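Local coordinates for protein acyl-coa oxidase (Arabidopsis thaliana, PDB 1W07) that catalyses the FAD-dependent oxidation of long- and medium-chain acyl-CoAs to 2-trans-enoyl-CoAs in peroxisomes, with oxygen as electron acceptor and hydrogen peroxide as by-product, at residues 5-10 and 303-308; 324-329 and 595-600. The protein carries 1 engineered substitution. All coordinates share one frame; numbering follows the deposited sequence. Where two conformers were deposited one is given.

Contact 1: 5-10 and 303-308; sequences DHLADE and ATRYSA. With PT (platinum (II) ion), chain L.
The turn that opens helix 8-12 draws closest to the last residues of helix 278-309 at L7 and A308, whose CA atoms lie 7.6 Å apart. No hydrogen bond joins the two segments, and their meeting is apolar, centred on the fork of L7. One branch, CD2, comes down on the methyl of A308, with CD2 of L7 3.6 Å from CB of A308; the other, CD1, meets the base of R305, 4.0 Å from CB of that arginine. L7 directs CG beside its own backbone N and anti to the carbonyl carbon (chi1 -74°), and with CD1 then extended away from CA the fork has CD1 at R305 and CD2 at A308, one helical turn apart. The L7 and R305 side chains cross at about a right angle, and the extended arginine carries its guanidinium past the leucine to a salt bridge with D605 and a hydrogen bond to the carbonyl of G619. E10 adds only its methylene: CG of E10 is 4.1 Å from CB of A308, while the bend at chi2 (-58°) turns the carboxylate elsewhere, where OE2 meets K13 and Q323.

The segment enters its helix through an Asx turn. D5 OD1 accepts from the backbone N of L7 at 2.9 Å, and the donor stands 51° out of the carboxylate plane. A type I turn from D5 to A8 overlaps it, leaving L7 as the N-cap residue. The contact lays the N-terminal arm on the C-alpha1 helical domain, and V601 of helix 600-605 touches both E10 and A308. H6, which is exposed and does not touch 303-308, binds a platinum(II) ion through NE2 at 2.4 Å, while its ND1 is hydrogen-bonded to the carbonyl of D622.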
loop_
_atom_site.group_PDB
_atom_site.type_symbol
_atom_site.label_atom_id
_atom_site.label_comp_id
_atom_site.label_asym_id
_atom_site.label_seq_id
_atom_site.Cartn_x
_atom_site.Cartn_y
_atom_site.Cartn_z
ATOM N N ASP B 5 28.045 -17.138 -2.776
ATOM C CA ASP B 5 26.597 -17.222 -2.915
ATOM C C ASP B 5 25.972 -17.755 -1.632
ATOM O O ASP B 5 25.941 -18.969 -1.412
ATOM C CB ASP B 5 26.227 -18.143 -4.082
ATOM C CG ASP B 5 24.727 -18.255 -4.273
ATOM O OD1 ASP B 5 23.990 -17.549 -3.550
ATOM O OD2 ASP B 5 24.287 -19.042 -5.134
ATOM N N HIS B 6 25.468 -16.854 -0.788
ATOM C CA HIS B 6 24.852 -17.254 0.478
ATOM C C HIS B 6 23.567 -18.033 0.339
ATOM O O HIS B 6 23.063 -18.584 1.317
ATOM C CB HIS B 6 24.585 -16.029 1.340
ATOM C CG HIS B 6 25.818 -15.245 1.641
ATOM N ND1 HIS B 6 26.459 -14.485 0.691
ATOM C CD2 HIS B 6 26.551 -15.134 2.772
ATOM C CE1 HIS B 6 27.538 -13.940 1.221
ATOM N NE2 HIS B 6 27.616 -14.320 2.483
ATOM N N LEU B 7 23.022 -18.075 -0.871
ATOM C CA LEU B 7 21.784 -18.807 -1.114
ATOM C C LEU B 7 22.089 -20.098 -1.870
ATOM O O LEU B 7 21.181 -20.759 -2.374
ATOM C CB LEU B 7 20.807 -17.925 -1.916
ATOM C CG LEU B 7 20.137 -16.786 -1.126
ATOM C CD1 LEU B 7 19.488 -15.737 -2.069
ATOM C CD2 LEU B 7 19.109 -17.409 -0.167
ATOM N N ALA B 8 23.369 -20.465 -1.929
ATOM C CA ALA B 8 23.780 -21.667 -2.650
ATOM C C ALA B 8 23.024 -22.912 -2.222
ATOM O O ALA B 8 22.590 -23.685 -3.070
ATOM C CB ALA B 8 25.281 -21.899 -2.510
ATOM N N ASP B 9 22.878 -23.104 -0.916
ATOM C CA ASP B 9 22.164 -24.263 -0.394
ATOM C C ASP B 9 20.694 -24.231 -0.803
ATOM O O ASP B 9 20.114 -25.261 -1.154
ATOM C CB ASP B 9 22.283 -24.316 1.134
ATOM C CG ASP B 9 21.611 -25.536 1.727
ATOM O OD1 ASP B 9 21.923 -26.655 1.269
ATOM O OD2 ASP B 9 20.770 -25.388 2.643
ATOM N N GLU B 10 20.082 -23.047 -0.766
ATOM C CA GLU B 10 18.675 -22.912 -1.153
ATOM C C GLU B 10 18.494 -23.346 -2.605
ATOM O O GLU B 10 17.555 -24.058 -2.943
ATOM C CB GLU B 10 18.206 -21.458 -0.990
ATOM C CG GLU B 10 17.908 -21.069 0.444
ATOM C CD GLU B 10 16.843 -21.957 1.070
ATOM O OE1 GLU B 10 15.886 -22.304 0.357
ATOM O OE2 GLU B 10 16.956 -22.302 2.267
ATOM N N ALA B 303 11.316 -10.398 -1.943
ATOM C CA ALA B 303 10.837 -10.909 -0.672
ATOM C C ALA B 303 11.211 -12.368 -0.475
ATOM O O ALA B 303 11.555 -12.767 0.648
ATOM C CB ALA B 303 9.309 -10.713 -0.554
ATOM N N THR B 304 11.189 -13.170 -1.544
ATOM C CA THR B 304 11.549 -14.588 -1.422
ATOM C C THR B 304 13.021 -14.753 -1.038
ATOM O O THR B 304 13.345 -15.493 -0.111
ATOM C CB THR B 304 11.239 -15.387 -2.743
ATOM O OG1 THR B 304 9.835 -15.335 -3.018
ATOM C CG2 THR B 304 11.631 -16.848 -2.589
ATOM N N ARG B 305 13.921 -14.060 -1.730
ATOM C CA ARG B 305 15.335 -14.183 -1.395
ATOM C C ARG B 305 15.604 -13.653 0.007
ATOM O O ARG B 305 16.264 -14.316 0.812
ATOM C CB ARG B 305 16.193 -13.446 -2.432
ATOM C CG ARG B 305 16.175 -14.093 -3.815
ATOM C CD ARG B 305 16.998 -13.292 -4.809
ATOM N NE ARG B 305 17.127 -13.983 -6.088
ATOM C CZ ARG B 305 17.530 -13.410 -7.213
ATOM N NH1 ARG B 305 17.612 -14.127 -8.325
ATOM N NH2 ARG B 305 17.838 -12.124 -7.230
ATOM N N TYR B 306 15.094 -12.464 0.324
ATOM C CA TYR B 306 15.324 -11.949 1.665
ATOM C C TYR B 306 14.734 -12.864 2.744
ATOM O O TYR B 306 15.285 -12.960 3.841
ATOM C CB TYR B 306 14.740 -10.554 1.818
ATOM C CG TYR B 306 15.039 -9.955 3.169
ATOM C CD1 TYR B 306 16.344 -9.593 3.518
ATOM C CD2 TYR B 306 14.028 -9.761 4.110
ATOM C CE1 TYR B 306 16.627 -9.048 4.767
ATOM C CE2 TYR B 306 14.305 -9.221 5.362
ATOM C CZ TYR B 306 15.599 -8.867 5.684
ATOM O OH TYR B 306 15.865 -8.330 6.923
ATOM N N SER B 307 13.613 -13.521 2.449
ATOM C CA SER B 307 12.970 -14.414 3.422
ATOM C C SER B 307 13.839 -15.638 3.700
ATOM O O SER B 307 13.764 -16.235 4.772
ATOM C CB SER B 307 11.602 -14.878 2.918
ATOM O OG SER B 307 10.671 -13.805 2.856
ATOM N N ALA B 308 14.655 -16.006 2.722
ATOM C CA ALA B 308 15.550 -17.152 2.854
ATOM C C ALA B 308 16.830 -16.746 3.580
ATOM O O ALA B 308 17.501 -17.581 4.187
ATOM C CB ALA B 308 15.885 -17.713 1.482
HETATM PT PT PT L . 30.028 -14.086 2.804
#

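Contact 2: 324-329 and 595-600. With FAD (flavin-adenine dinucleotide), chain C.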
loop_
_atom_site.group_PDB
_atom_site.type_symbol
_atom_site.label_atom_id
_atom_site.label_comp_id
_atom_site.label_asym_id
_atom_site.label_seq_id
_atom_site.Cartn_x
_atom_site.Cartn_y
_atom_site.Cartn_z
ATOM N N VAL B 324 12.976 -17.002 8.051
ATOM C CA VAL B 324 11.574 -16.623 8.135
ATOM C C VAL B 324 10.732 -17.290 7.075
ATOM O O VAL B 324 9.542 -17.527 7.285
ATOM C CB VAL B 324 11.365 -15.075 8.095
ATOM C CG1 VAL B 324 12.035 -14.452 9.316
ATOM C CG2 VAL B 324 11.887 -14.484 6.791
ATOM N N ILE B 325 11.350 -17.639 5.948
ATOM C CA ILE B 325 10.615 -18.292 4.874
ATOM C C ILE B 325 10.100 -19.681 5.279
ATOM O O ILE B 325 9.280 -20.270 4.569
ATOM C CB ILE B 325 11.473 -18.408 3.604
ATOM C CG1 ILE B 325 10.577 -18.741 2.406
ATOM C CG2 ILE B 325 12.548 -19.476 3.779
ATOM C CD1 ILE B 325 11.293 -18.639 1.052
ATOM N N ASP B 326 10.579 -20.194 6.414
ATOM C CA ASP B 326 10.158 -21.499 6.949
ATOM C C ASP B 326 8.819 -21.385 7.714
ATOM O O ASP B 326 8.174 -22.389 7.990
ATOM C CB ASP B 326 11.195 -22.048 7.941
ATOM C CG ASP B 326 12.399 -22.706 7.276
ATOM O OD1 ASP B 326 12.572 -22.595 6.042
ATOM O OD2 ASP B 326 13.186 -23.334 8.021
ATOM N N TYR B 327 8.423 -20.170 8.086
ATOM C CA TYR B 327 7.187 -19.959 8.846
ATOM C C TYR B 327 5.960 -19.975 7.942
ATOM O O TYR B 327 5.936 -19.303 6.911
ATOM C CB TYR B 327 7.261 -18.627 9.604
ATOM C CG TYR B 327 8.327 -18.587 10.689
ATOM C CD1 TYR B 327 9.145 -17.464 10.848
ATOM C CD2 TYR B 327 8.512 -19.663 11.562
ATOM C CE1 TYR B 327 10.122 -17.418 11.842
ATOM C CE2 TYR B 327 9.483 -19.623 12.561
ATOM C CZ TYR B 327 10.289 -18.499 12.692
ATOM O OH TYR B 327 11.295 -18.490 13.635
ATOM N N LYS B 328 4.937 -20.739 8.330
ATOM C CA LYS B 328 3.714 -20.860 7.543
ATOM C C LYS B 328 3.010 -19.535 7.246
ATOM O O LYS B 328 2.404 -19.388 6.194
ATOM C CB LYS B 328 2.758 -21.870 8.206
ATOM C CG LYS B 328 3.087 -23.321 7.846
ATOM C CD LYS B 328 2.837 -23.566 6.358
ATOM C CE LYS B 328 3.305 -24.943 5.863
ATOM N NZ LYS B 328 4.785 -25.101 5.718
ATOM N N THR B 329 3.088 -18.575 8.165
ATOM C CA THR B 329 2.494 -17.253 7.963
ATOM C C THR B 329 3.262 -16.535 6.837
ATOM O O THR B 329 2.675 -15.839 6.003
ATOM C CB THR B 329 2.623 -16.389 9.201
ATOM O OG1 THR B 329 3.967 -16.479 9.676
ATOM C CG2 THR B 329 1.642 -16.834 10.300
ATOM N N GLN B 595 5.535 -28.077 0.051
ATOM C CA GLN B 595 6.153 -28.621 -1.149
ATOM C C GLN B 595 6.890 -27.547 -1.944
ATOM O O GLN B 595 7.939 -27.804 -2.538
ATOM C CB GLN B 595 5.099 -29.281 -2.036
ATOM C CG GLN B 595 4.574 -30.579 -1.465
ATOM C CD GLN B 595 3.370 -31.111 -2.207
ATOM O OE1 GLN B 595 3.429 -31.365 -3.408
ATOM N NE2 GLN B 595 2.267 -31.287 -1.491
ATOM N N VAL B 596 6.352 -26.333 -1.952
ATOM C CA VAL B 596 6.971 -25.244 -2.699
ATOM C C VAL B 596 8.164 -24.638 -1.978
ATOM O O VAL B 596 9.087 -24.126 -2.619
ATOM C CB VAL B 596 5.924 -24.148 -3.018
ATOM C CG1 VAL B 596 6.607 -22.859 -3.505
ATOM C CG2 VAL B 596 4.979 -24.677 -4.073
ATOM N N ARG B 597 8.147 -24.706 -0.649
ATOM C CA ARG B 597 9.220 -24.145 0.180
ATOM C C ARG B 597 10.649 -24.359 -0.316
ATOM O O ARG B 597 11.415 -23.400 -0.445
ATOM C CB ARG B 597 9.098 -24.674 1.613
ATOM C CG ARG B 597 10.359 -24.489 2.490
ATOM C CD ARG B 597 10.741 -23.035 2.667
ATOM N NE ARG B 597 11.983 -22.908 3.436
ATOM C CZ ARG B 597 13.193 -22.804 2.894
ATOM N NH1 ARG B 597 13.338 -22.799 1.573
ATOM N NH2 ARG B 597 14.254 -22.695 3.676
ATOM N N PRO B 598 11.035 -25.624 -0.585
ATOM C CA PRO B 598 12.393 -25.891 -1.057
ATOM C C PRO B 598 12.662 -25.393 -2.470
ATOM O O PRO B 598 13.817 -25.220 -2.878
ATOM C CB PRO B 598 12.524 -27.409 -0.903
ATOM C CG PRO B 598 11.117 -27.894 -1.155
ATOM C CD PRO B 598 10.275 -26.879 -0.408
ATOM N N ASN B 599 11.584 -25.139 -3.204
ATOM C CA ASN B 599 11.682 -24.650 -4.571
ATOM C C ASN B 599 11.568 -23.139 -4.700
ATOM O O ASN B 599 11.826 -22.603 -5.772
ATOM C CB ASN B 599 10.584 -25.295 -5.418
ATOM C CG ASN B 599 10.744 -26.783 -5.511
ATOM O OD1 ASN B 599 11.610 -27.277 -6.228
ATOM N ND2 ASN B 599 9.925 -27.512 -4.765
ATOM N N ALA B 600 11.210 -22.457 -3.609
ATOM C CA ALA B 600 10.976 -21.002 -3.621
ATOM C C ALA B 600 12.046 -20.154 -4.292
ATOM O O ALA B 600 11.764 -19.463 -5.276
ATOM C CB ALA B 600 10.719 -20.468 -2.195
HETATM P PA FAD C . 11.484 -9.521 11.496
HETATM O O1A FAD C . 11.065 -9.817 12.884
HETATM O O2A FAD C . 12.835 -9.937 11.055
HETATM O O5B FAD C . 10.376 -10.118 10.493
HETATM C C5B FAD C . 10.596 -10.176 9.080
HETATM C C4B FAD C . 9.553 -11.092 8.432
HETATM O O4B FAD C . 9.614 -12.350 9.136
HETATM C C3B FAD C . 8.139 -10.546 8.648
HETATM O O3B FAD C . 7.270 -11.043 7.626
HETATM C C2B FAD C . 7.774 -11.146 10.005
HETATM O O2B FAD C . 6.354 -11.275 10.107
HETATM C C1B FAD C . 8.367 -12.546 9.824
HETATM N N9A FAD C . 8.604 -13.199 11.129
HETATM C C8A FAD C . 9.594 -12.914 11.977
HETATM N N7A FAD C . 9.518 -13.710 13.041
HETATM C C5A FAD C . 8.476 -14.518 12.864
HETATM C C6A FAD C . 7.926 -15.540 13.627
HETATM N N6A FAD C . 8.480 -15.899 14.780
HETATM N N1A FAD C . 6.801 -16.213 13.134
HETATM C C2A FAD C . 6.264 -15.846 11.893
HETATM N N3A FAD C . 6.815 -14.864 11.198
HETATM C C4A FAD C . 7.892 -14.201 11.648
HETATM N N1 FAD C . 14.436 0.175 16.880
HETATM C C2 FAD C . 15.049 0.758 17.996
HETATM O O2 FAD C . 15.731 0.072 18.753
HETATM N N3 FAD C . 14.913 2.138 18.206
HETATM C C4 FAD C . 14.184 2.922 17.301
HETATM O O4 FAD C . 14.076 4.131 17.490
HETATM C C4X FAD C . 13.582 2.334 16.195
HETATM N N5 FAD C . 12.906 3.120 15.251
HETATM C C5X FAD C . 12.324 2.541 14.115
HETATM C C6 FAD C . 11.776 3.346 13.121
HETATM C C7 FAD C . 11.341 2.778 11.924
HETATM C C7M FAD C . 10.787 3.690 10.828
HETATM C C8 FAD C . 11.444 1.400 11.728
HETATM C C8M FAD C . 11.018 0.746 10.408
HETATM C C9 FAD C . 11.975 0.598 12.734
HETATM C C9A FAD C . 12.419 1.161 13.930
HETATM N N10 FAD C . 13.047 0.369 14.900
HETATM C C10 FAD C . 13.701 0.965 15.987
HETATM C "C1'" FAD C . 13.108 -1.105 14.747
HETATM C "C2'" FAD C . 11.730 -1.687 15.082
HETATM O "O2'" FAD C . 11.313 -1.215 16.367
HETATM C "C3'" FAD C . 11.664 -3.217 15.075
HETATM O "O3'" FAD C . 12.633 -3.752 15.982
HETATM C "C4'" FAD C . 11.898 -3.809 13.683
HETATM O "O4'" FAD C . 11.226 -3.049 12.677
HETATM C "C5'" FAD C . 11.397 -5.252 13.645
HETATM O "O5'" FAD C . 11.385 -5.717 12.296
HETATM P P FAD C . 12.384 -6.878 11.809
HETATM O O1P FAD C . 13.195 -6.326 10.703
HETATM O O2P FAD C . 13.078 -7.445 12.987
HETATM O O3P FAD C . 11.335 -7.944 11.216
#
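The charged part of this contact is the salt bridge between D326 and R597. The guanidinium meets the carboxylate side-on, giving both bonds to a single oxygen: NE of R597 is 2.7 Å from OD1 of D326, and NH2 of R597 is 2.9 Å from that same OD1. OD1 lies almost in the guanidinium plane, but the two flat groups are turned 39° from each other. Beyond this pair, NH1 of R597 forms a second salt bridge, with OE1 of E10. A leucine here would remove these donors and is likely to leave D326 and E10 without the cation they share.

The apolar part belongs to I325. Its CG2 sits over one face of the R597 guanidinium, 3.4 Å above the plane and offset toward the rim. The other arm runs extended, with CG1 opposite the backbone N (chi1 -165°), and carries CD1 of I325 to within 3.8 Å of CB of A600.

Ligand contacts leave from another side of 324-329. The FAD adenine lies over one face of the Y327 ring, CE1 of Y327 being 3.4 Å from C6A of FAD, and CG1 of V324 touches O4B of the ribose at 3.2 Å. The turn before helix 328-363 thus lines the adenosine end of an FAD pocket built from both subunits, with S144, T422 and D426 of the second subunit also hydrogen-bonded to the cofactor.

How the contacts relate
The contacts sit side by side, centres 11 Å apart, both about 27 Å from the centre of the chain. Both bring the C-alpha1 domain, with its consecutive helices 278-309 and 328-363, against other parts of the chain: the N-terminal arm in contact 1, the C-terminal helical region in contact 2. Contact 1 joins buried residues by hydrocarbon alone, whereas contact 2 is only partly buried and adds a charged pair at its more open margin. R597 ties them together, its NH1 serving E10 (2.9 Å to OE1) and its other nitrogens D326. Further in, O of S307 probably accepts from N of I325 at 3.0 Å. Contact 2 borders the cofactor directly; contact 1 stands back from it.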